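Local coordinates for protein putative TetR-family transcriptional regulator (Bordetella parapertussis 12822, PDB 3CCY) that probably acts as a DNA-binding transcriptional repressor of the TetR family, recognising cis-regulatory sequences through a helix-turn-helix domain, at residues I167-T170 and Y171-Y174; A25-R29 and Q30-E34. One frame throughout, in Å; residues are numbered along the deposited sequence.

Both contacts are local turns where the chain leaves a helix. Interaction 2 follows helix 15-29 in the part of the chain predicted to bind DNA, ahead of the predicted helix-turn-helix of residues 36-55; interaction 1 lies where the chain leaves helix 153-168 in the C-terminal part. Their centres are 17 Å apart and their nearest atoms about 7 Å, so they do not touch. Helix 87-115 links them: R106 bonds to the backbone of Y171 in interaction 1, and its neighbour D107 pairs with R29 of interaction 2. Interaction 1 lies about 11 Å from the centre of the chain and interaction 2 about 17 Å, yet both also meet the second subunit.

Interaction 1: I167-T170 and Y171-Y174; sequences INWT and YTWY
W169 and T172 carry a local contact three residues apart, in the tight turns where the chain leaves helix 153-168. The T172 hydroxyl donates to W169 O at 2.8 Å between OG1 and O, nearly in line with the carbonyl (C=O...OG1 162°). The amide T172 N reaches the same oxygen from above the carbonyl plane, so two donors grip W169 O. With OG1 tucked between its own backbone N and carbonyl carbon (chi1 66°), T172 swings its methyl CG2 over the W169 six-membered ring, 3.6 Å from the centroid and on the ring normal. The same methyl lies over the face of the Y171 ring and is thus held between two aromatics, while N168 O approaches the Y171 ring at its edge.

One residue further on, T170 O takes an i+3 and an i+4 amide: W173 N comes from above the carbonyl plane, and Y174 N binds at 2.8 Å to T170 O within it. The indole of W173 meets that of W169 obliquely, with 3.8 Å between W173 CD1 and W169 CD1, and its CZ2 touches T170 CG2. A water donates to N168 O and T170 OG1 and accepts weakly from Y171 N. W169 packs on G165 and W173 on M161, both of the second subunit; the Y174 hydroxyl is hydrogen-bonded to V180 O. Consecutive tight turns follow helix 153-168, T170 and T172 each sending OG1 to the carbonyl three residues back, within the C-terminal domain through which TetR-family proteins commonly dimerise.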
ATOM      1  N   ILE A 167       6.902   4.775  -1.705  1.00 33.29           N
ATOM      2  CA  ILE A 167       6.836   4.572  -3.160  1.00 33.04           C
ATOM      3  C   ILE A 167       5.816   3.543  -3.630  1.00 33.06           C
ATOM      4  O   ILE A 167       5.249   3.723  -4.682  1.00 34.22           O
ATOM      5  CB  ILE A 167       8.235   4.255  -3.817  1.00 33.99           C
ATOM      6  CG1 ILE A 167       8.932   3.030  -3.218  1.00 28.14           C
ATOM      7  CG2 ILE A 167       9.146   5.472  -3.797  1.00 34.43           C
ATOM      8  CD1 ILE A 167      10.023   2.550  -4.218  1.00 35.44           C
ATOM      9  N   ASN A 168       5.600   2.458  -2.885  1.00 32.26           N
ATOM     10  CA  ASN A 168       4.631   1.416  -3.290  1.00 32.38           C
ATOM     11  C   ASN A 168       3.185   1.878  -3.144  1.00 33.64           C
ATOM     12  O   ASN A 168       2.305   1.386  -3.875  1.00 36.34           O
ATOM     13  CB  ASN A 168       4.824   0.089  -2.519  1.00 32.33           C
ATOM     14  CG  ASN A 168       6.094  -0.643  -2.921  1.00 34.88           C
ATOM     15  OD1 ASN A 168       6.789  -0.213  -3.825  1.00 39.14           O
ATOM     16  ND2 ASN A 168       6.408  -1.750  -2.247  1.00 36.06           N
ATOM     17  N   TRP A 169       2.908   2.796  -2.210  1.00 31.00           N
ATOM     18  CA  TRP A 169       1.544   3.328  -2.024  1.00 30.57           C
ATOM     19  C   TRP A 169       1.083   4.263  -3.136  1.00 29.41           C
ATOM     20  O   TRP A 169      -0.106   4.572  -3.222  1.00 28.34           O
ATOM     21  CB  TRP A 169       1.421   4.072  -0.667  1.00 30.73           C
ATOM     22  CG  TRP A 169       0.026   4.344  -0.190  1.00 31.21           C
ATOM     23  CD1 TRP A 169      -0.561   5.574   0.035  1.00 33.28           C
ATOM     24  CD2 TRP A 169      -0.956   3.375   0.091  1.00 32.12           C
ATOM     25  NE1 TRP A 169      -1.848   5.401   0.463  1.00 36.70           N
ATOM     26  CE2 TRP A 169      -2.113   4.056   0.508  1.00 32.72           C
ATOM     27  CE3 TRP A 169      -0.968   1.976   0.041  1.00 33.00           C
ATOM     28  CZ2 TRP A 169      -3.281   3.391   0.874  1.00 35.88           C
ATOM     29  CZ3 TRP A 169      -2.133   1.317   0.427  1.00 34.12           C
ATOM     30  CH2 TRP A 169      -3.267   2.022   0.817  1.00 33.60           C
ATOM     31  N   THR A 170       2.012   4.691  -3.984  1.00 29.15           N
ATOM     32  CA  THR A 170       1.725   5.655  -5.062  1.00 29.50           C
ATOM     33  C   THR A 170       0.610   5.225  -6.008  1.00 29.63           C
ATOM     34  O   THR A 170      -0.141   6.045  -6.507  1.00 29.70           O
ATOM     35  CB  THR A 170       2.996   6.038  -5.877  1.00 29.46           C
ATOM     36  OG1 THR A 170       3.678   4.863  -6.329  1.00 29.30           O
ATOM     37  CG2 THR A 170       3.964   6.892  -4.965  1.00 28.73           C
ATOM     38  N   TYR A 171       0.491   3.934  -6.236  1.00 29.57           N
ATOM     39  CA  TYR A 171      -0.557   3.448  -7.133  1.00 30.99           C
ATOM     40  C   TYR A 171      -1.945   3.891  -6.669  1.00 30.83           C
ATOM     41  O   TYR A 171      -2.865   4.014  -7.483  1.00 31.57           O
ATOM     42  CB  TYR A 171      -0.461   1.929  -7.334  1.00 31.55           C
ATOM     43  CG  TYR A 171      -1.081   1.078  -6.251  1.00 33.93           C
ATOM     44  CD1 TYR A 171      -2.399   0.621  -6.361  1.00 35.80           C
ATOM     45  CD2 TYR A 171      -0.351   0.691  -5.142  1.00 34.15           C
ATOM     46  CE1 TYR A 171      -2.969  -0.154  -5.369  1.00 35.26           C
ATOM     47  CE2 TYR A 171      -0.933  -0.086  -4.131  1.00 33.18           C
ATOM     48  CZ  TYR A 171      -2.209  -0.503  -4.265  1.00 34.15           C
ATOM     49  OH  TYR A 171      -2.743  -1.265  -3.261  1.00 35.21           O
ATOM     50  N   THR A 172      -2.103   4.146  -5.374  1.00 30.02           N
ATOM     51  CA  THR A 172      -3.440   4.499  -4.864  1.00 29.93           C
ATOM     52  C   THR A 172      -3.815   5.965  -5.117  1.00 30.72           C
ATOM     53  O   THR A 172      -4.987   6.326  -4.975  1.00 31.32           O
ATOM     54  CB  THR A 172      -3.604   4.239  -3.335  1.00 29.91           C
ATOM     55  OG1 THR A 172      -2.737   5.125  -2.579  1.00 29.26           O
ATOM     56  CG2 THR A 172      -3.266   2.787  -3.002  1.00 29.51           C
ATOM     57  N   TRP A 173      -2.841   6.815  -5.423  1.00 30.48           N
ATOM     58  CA  TRP A 173      -3.115   8.273  -5.435  1.00 30.46           C
ATOM     59  C   TRP A 173      -2.429   9.033  -6.573  1.00 31.36           C
ATOM     60  O   TRP A 173      -2.926  10.080  -7.037  1.00 31.73           O
ATOM     61  CB  TRP A 173      -2.703   8.902  -4.092  1.00 29.87           C
ATOM     62  CG  TRP A 173      -1.188   8.868  -3.756  1.00 26.82           C
ATOM     63  CD1 TRP A 173      -0.509   7.910  -3.011  1.00 27.07           C
ATOM     64  CD2 TRP A 173      -0.216   9.858  -4.109  1.00 28.29           C
ATOM     65  NE1 TRP A 173       0.833   8.248  -2.913  1.00 28.89           N
ATOM     66  CE2 TRP A 173       1.032   9.446  -3.559  1.00 27.41           C
ATOM     67  CE3 TRP A 173      -0.275  11.070  -4.844  1.00 29.84           C
ATOM     68  CZ2 TRP A 173       2.196  10.179  -3.737  1.00 28.47           C
ATOM     69  CZ3 TRP A 173       0.895  11.797  -5.014  1.00 28.56           C
ATOM     70  CH2 TRP A 173       2.110  11.346  -4.448  1.00 29.42           C
ATOM     71  N   TYR A 174      -1.276   8.530  -6.996  1.00 31.10           N
ATOM     72  CA  TYR A 174      -0.399   9.291  -7.911  1.00 30.65           C
ATOM     73  C   TYR A 174      -0.698   9.046  -9.376  1.00 30.91           C
ATOM     74  O   TYR A 174      -0.828   7.900  -9.812  1.00 31.75           O
ATOM     75  CB  TYR A 174       1.070   8.989  -7.621  1.00 30.78           C
ATOM     76  CG  TYR A 174       2.014   9.604  -8.616  1.00 29.66           C
ATOM     77  CD1 TYR A 174       2.192  10.980  -8.664  1.00 31.06           C
ATOM     78  CD2 TYR A 174       2.719   8.792  -9.535  1.00 29.54           C
ATOM     79  CE1 TYR A 174       3.063  11.580  -9.593  1.00 27.14           C
ATOM     80  CE2 TYR A 174       3.564   9.360 -10.489  1.00 29.54           C
ATOM     81  CZ  TYR A 174       3.738  10.758 -10.499  1.00 30.16           C
ATOM     82  OH  TYR A 174       4.568  11.324 -11.424  1.00 30.37           O
TER
HETATM   83  O   HOH W   1       3.144   2.167  -6.778  1.00 35.63           O

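Interaction 2: A25-R29 and Q30-E34; sequences AMFAR and QGYSE
F27 and Y32 form the packed half of a turn that takes the chain away from the end of helix 15-29. The two side chains run side by side in the same direction, and Y32 CD1 sits over one face of the F27 ring, 3.8 Å from F27 CZ and displaced toward the rim. The ring planes are 53° apart, an oblique meeting. Y32 brings its ring there with CG opposite its own backbone N (chi1 -177°). Around this pair, M65 and V111 pack on F27, L62 packs on Y32, and K58 lies against the Y32 ring as a cation-pi partner.

The chain between the two aromatics folds closely at G31. Its positive phi of 102° takes it out of helical geometry, and G31 CA comes to 2.9 Å from F27 O as a CA-H...O contact. Bonding of amides to the helix end is poor by comparison: M26 O receives Q30 N at 3.1 Å and G31 N at 3.3 Å, both weak.

On the solvent side lie Q30 and R29. The exposed side chain of Q30 bends back beside selenomethionine M26, which itself packs on I40 and A43 of helix 37-43. Q30 NE2 is 3.9 Å from M26 CG, and Q30 OE1 stands 3.4 Å from R29 CB; these are plain van der Waals touches. R29 sends its guanidinium away from the turn to a salt bridge with D107. At the far end, the hydroxyl of S33 bonds to S33 of the second subunit. Two weak bonds sharing M26 O are consistent with a turn into the helix-turn-helix region shaped largely by ring packing and G31, while its charged group ties helix 15-29 to helix 87-115.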
ATOM      1  N   ALA A  25      -4.467  -5.326 -17.309  1.00 34.66           N
ATOM      2  CA  ALA A  25      -5.422  -4.235 -17.117  1.00 35.94           C
ATOM      3  C   ALA A  25      -6.646  -4.646 -16.277  1.00 36.56           C
ATOM      4  O   ALA A  25      -7.048  -3.929 -15.363  1.00 37.08           O
ATOM      5  CB  ALA A  25      -5.841  -3.637 -18.454  1.00 35.70           C
HETATM    6  N   MSE A  26      -7.218  -5.811 -16.553  1.00 37.24           N
HETATM    7  CA  MSE A  26      -8.378  -6.259 -15.783  1.00 38.13           C
HETATM    8  C   MSE A  26      -8.063  -6.654 -14.340  1.00 38.95           C
HETATM    9  O   MSE A  26      -8.794  -6.267 -13.422  1.00 39.13           O
HETATM   10  CB  MSE A  26      -9.108  -7.372 -16.511  1.00 38.04           C
HETATM   11  CG  MSE A  26     -10.039  -6.827 -17.579  1.00 38.12           C
HETATM   12 SE   MSE A  26     -10.985  -8.192 -18.547  0.50 38.46          SE
HETATM   13  CE  MSE A  26      -9.496  -8.851 -19.623  1.00 38.20           C
ATOM     14  N   PHE A  27      -6.977  -7.405 -14.143  1.00 39.65           N
ATOM     15  CA  PHE A  27      -6.531  -7.797 -12.803  1.00 40.72           C
ATOM     16  C   PHE A  27      -6.283  -6.575 -11.912  1.00 42.08           C
ATOM     17  O   PHE A  27      -6.405  -6.660 -10.681  1.00 42.30           O
ATOM     18  CB  PHE A  27      -5.236  -8.622 -12.861  1.00 40.37           C
ATOM     19  CG  PHE A  27      -5.370  -9.983 -13.518  1.00 39.53           C
ATOM     20  CD1 PHE A  27      -6.608 -10.570 -13.749  1.00 38.93           C
ATOM     21  CD2 PHE A  27      -4.223 -10.695 -13.855  1.00 39.45           C
ATOM     22  CE1 PHE A  27      -6.703 -11.828 -14.342  1.00 39.13           C
ATOM     23  CE2 PHE A  27      -4.304 -11.950 -14.444  1.00 37.47           C
ATOM     24  CZ  PHE A  27      -5.551 -12.519 -14.688  1.00 39.45           C
ATOM     25  N   ALA A  28      -5.891  -5.462 -12.540  1.00 43.41           N
ATOM     26  CA  ALA A  28      -5.570  -4.213 -11.833  1.00 44.90           C
ATOM     27  C   ALA A  28      -6.782  -3.303 -11.554  1.00 46.22           C
ATOM     28  O   ALA A  28      -6.741  -2.532 -10.596  1.00 47.19           O
ATOM     29  CB  ALA A  28      -4.452  -3.435 -12.556  1.00 44.11           C
ATOM     30  N   ARG A  29      -7.844  -3.379 -12.370  1.00 47.51           N
ATOM     31  CA  ARG A  29      -9.109  -2.693 -12.033  1.00 48.78           C
ATOM     32  C   ARG A  29      -9.924  -3.531 -11.036  1.00 48.88           C
ATOM     33  O   ARG A  29      -9.924  -3.229  -9.841  1.00 49.12           O
ATOM     34  CB  ARG A  29      -9.985  -2.365 -13.258  1.00 49.45           C
ATOM     35  CG  ARG A  29      -9.284  -1.874 -14.515  1.00 51.89           C
ATOM     36  CD  ARG A  29      -8.583  -0.530 -14.329  1.00 56.03           C
ATOM     37  NE  ARG A  29      -7.761  -0.206 -15.499  1.00 58.89           N
ATOM     38  CZ  ARG A  29      -6.511  -0.629 -15.685  1.00 59.90           C
ATOM     39  NH1 ARG A  29      -5.916  -1.390 -14.772  1.00 60.20           N
ATOM     40  NH2 ARG A  29      -5.846  -0.283 -16.786  1.00 60.69           N
ATOM     41  N   GLN A  30     -10.596  -4.581 -11.528  1.00 48.81           N
ATOM     42  CA  GLN A  30     -11.488  -5.417 -10.698  1.00 48.72           C
ATOM     43  C   GLN A  30     -10.797  -6.499  -9.870  1.00 48.75           C
ATOM     44  O   GLN A  30     -11.376  -6.992  -8.894  1.00 48.82           O
ATOM     45  CB  GLN A  30     -12.622  -6.051 -11.517  1.00 48.82           C
ATOM     46  CG  GLN A  30     -12.189  -6.869 -12.721  1.00 49.23           C
ATOM     47  CD  GLN A  30     -12.391  -6.122 -14.032  1.00 51.05           C
ATOM     48  OE1 GLN A  30     -11.989  -4.959 -14.174  1.00 52.22           O
ATOM     49  NE2 GLN A  30     -13.019  -6.786 -14.997  1.00 50.46           N
ATOM     50  N   GLY A  31      -9.578  -6.874 -10.259  1.00 48.56           N
ATOM     51  CA  GLY A  31      -8.815  -7.886  -9.526  1.00 48.13           C
ATOM     52  C   GLY A  31      -8.807  -9.256 -10.178  1.00 47.97           C
ATOM     53  O   GLY A  31      -9.475  -9.492 -11.193  1.00 47.65           O
ATOM     54  N   TYR A  32      -8.061 -10.168  -9.564  1.00 48.01           N
ATOM     55  CA  TYR A  32      -7.851 -11.502 -10.116  1.00 48.20           C
ATOM     56  C   TYR A  32      -9.091 -12.404 -10.064  1.00 48.24           C
ATOM     57  O   TYR A  32      -9.532 -12.901 -11.101  1.00 48.19           O
ATOM     58  CB  TYR A  32      -6.643 -12.176  -9.447  1.00 48.39           C
ATOM     59  CG  TYR A  32      -6.313 -13.544 -10.003  1.00 48.73           C
ATOM     60  CD1 TYR A  32      -5.465 -13.688 -11.105  1.00 48.58           C
ATOM     61  CD2 TYR A  32      -6.854 -14.696  -9.432  1.00 48.98           C
ATOM     62  CE1 TYR A  32      -5.160 -14.945 -11.617  1.00 48.49           C
ATOM     63  CE2 TYR A  32      -6.558 -15.954  -9.939  1.00 48.84           C
ATOM     64  CZ  TYR A  32      -5.713 -16.074 -11.029  1.00 48.55           C
ATOM     65  OH  TYR A  32      -5.426 -17.325 -11.525  1.00 48.60           O
ATOM     66  N   SER A  33      -9.649 -12.618  -8.872  1.00 48.23           N
ATOM     67  CA  SER A  33     -10.824 -13.495  -8.721  1.00 48.37           C
ATOM     68  C   SER A  33     -12.039 -12.955  -9.467  1.00 47.88           C
ATOM     69  O   SER A  33     -12.891 -13.723  -9.908  1.00 47.94           O
ATOM     70  CB  SER A  33     -11.170 -13.714  -7.247  1.00 48.49           C
ATOM     71  OG  SER A  33     -11.492 -12.485  -6.619  1.00 49.43           O
ATOM     72  N   GLU A  34     -12.100 -11.631  -9.607  1.00 47.43           N
ATOM     73  CA  GLU A  34     -13.177 -10.959 -10.332  1.00 47.11           C
ATOM     74  C   GLU A  34     -13.101 -11.179 -11.849  1.00 46.35           C
ATOM     75  O   GLU A  34     -14.131 -11.251 -12.521  1.00 46.28           O
ATOM     76  CB  GLU A  34     -13.180  -9.462 -10.002  1.00 47.68           C
ATOM     77  CG  GLU A  34     -13.765  -9.120  -8.628  1.00 49.29           C
ATOM     78  CD  GLU A  34     -15.295  -9.003  -8.641  1.00 51.27           C
ATOM     79  OE1 GLU A  34     -15.989 -10.010  -8.348  1.00 51.40           O
ATOM     80  OE2 GLU A  34     -15.801  -7.897  -8.951  1.00 51.97           O
TER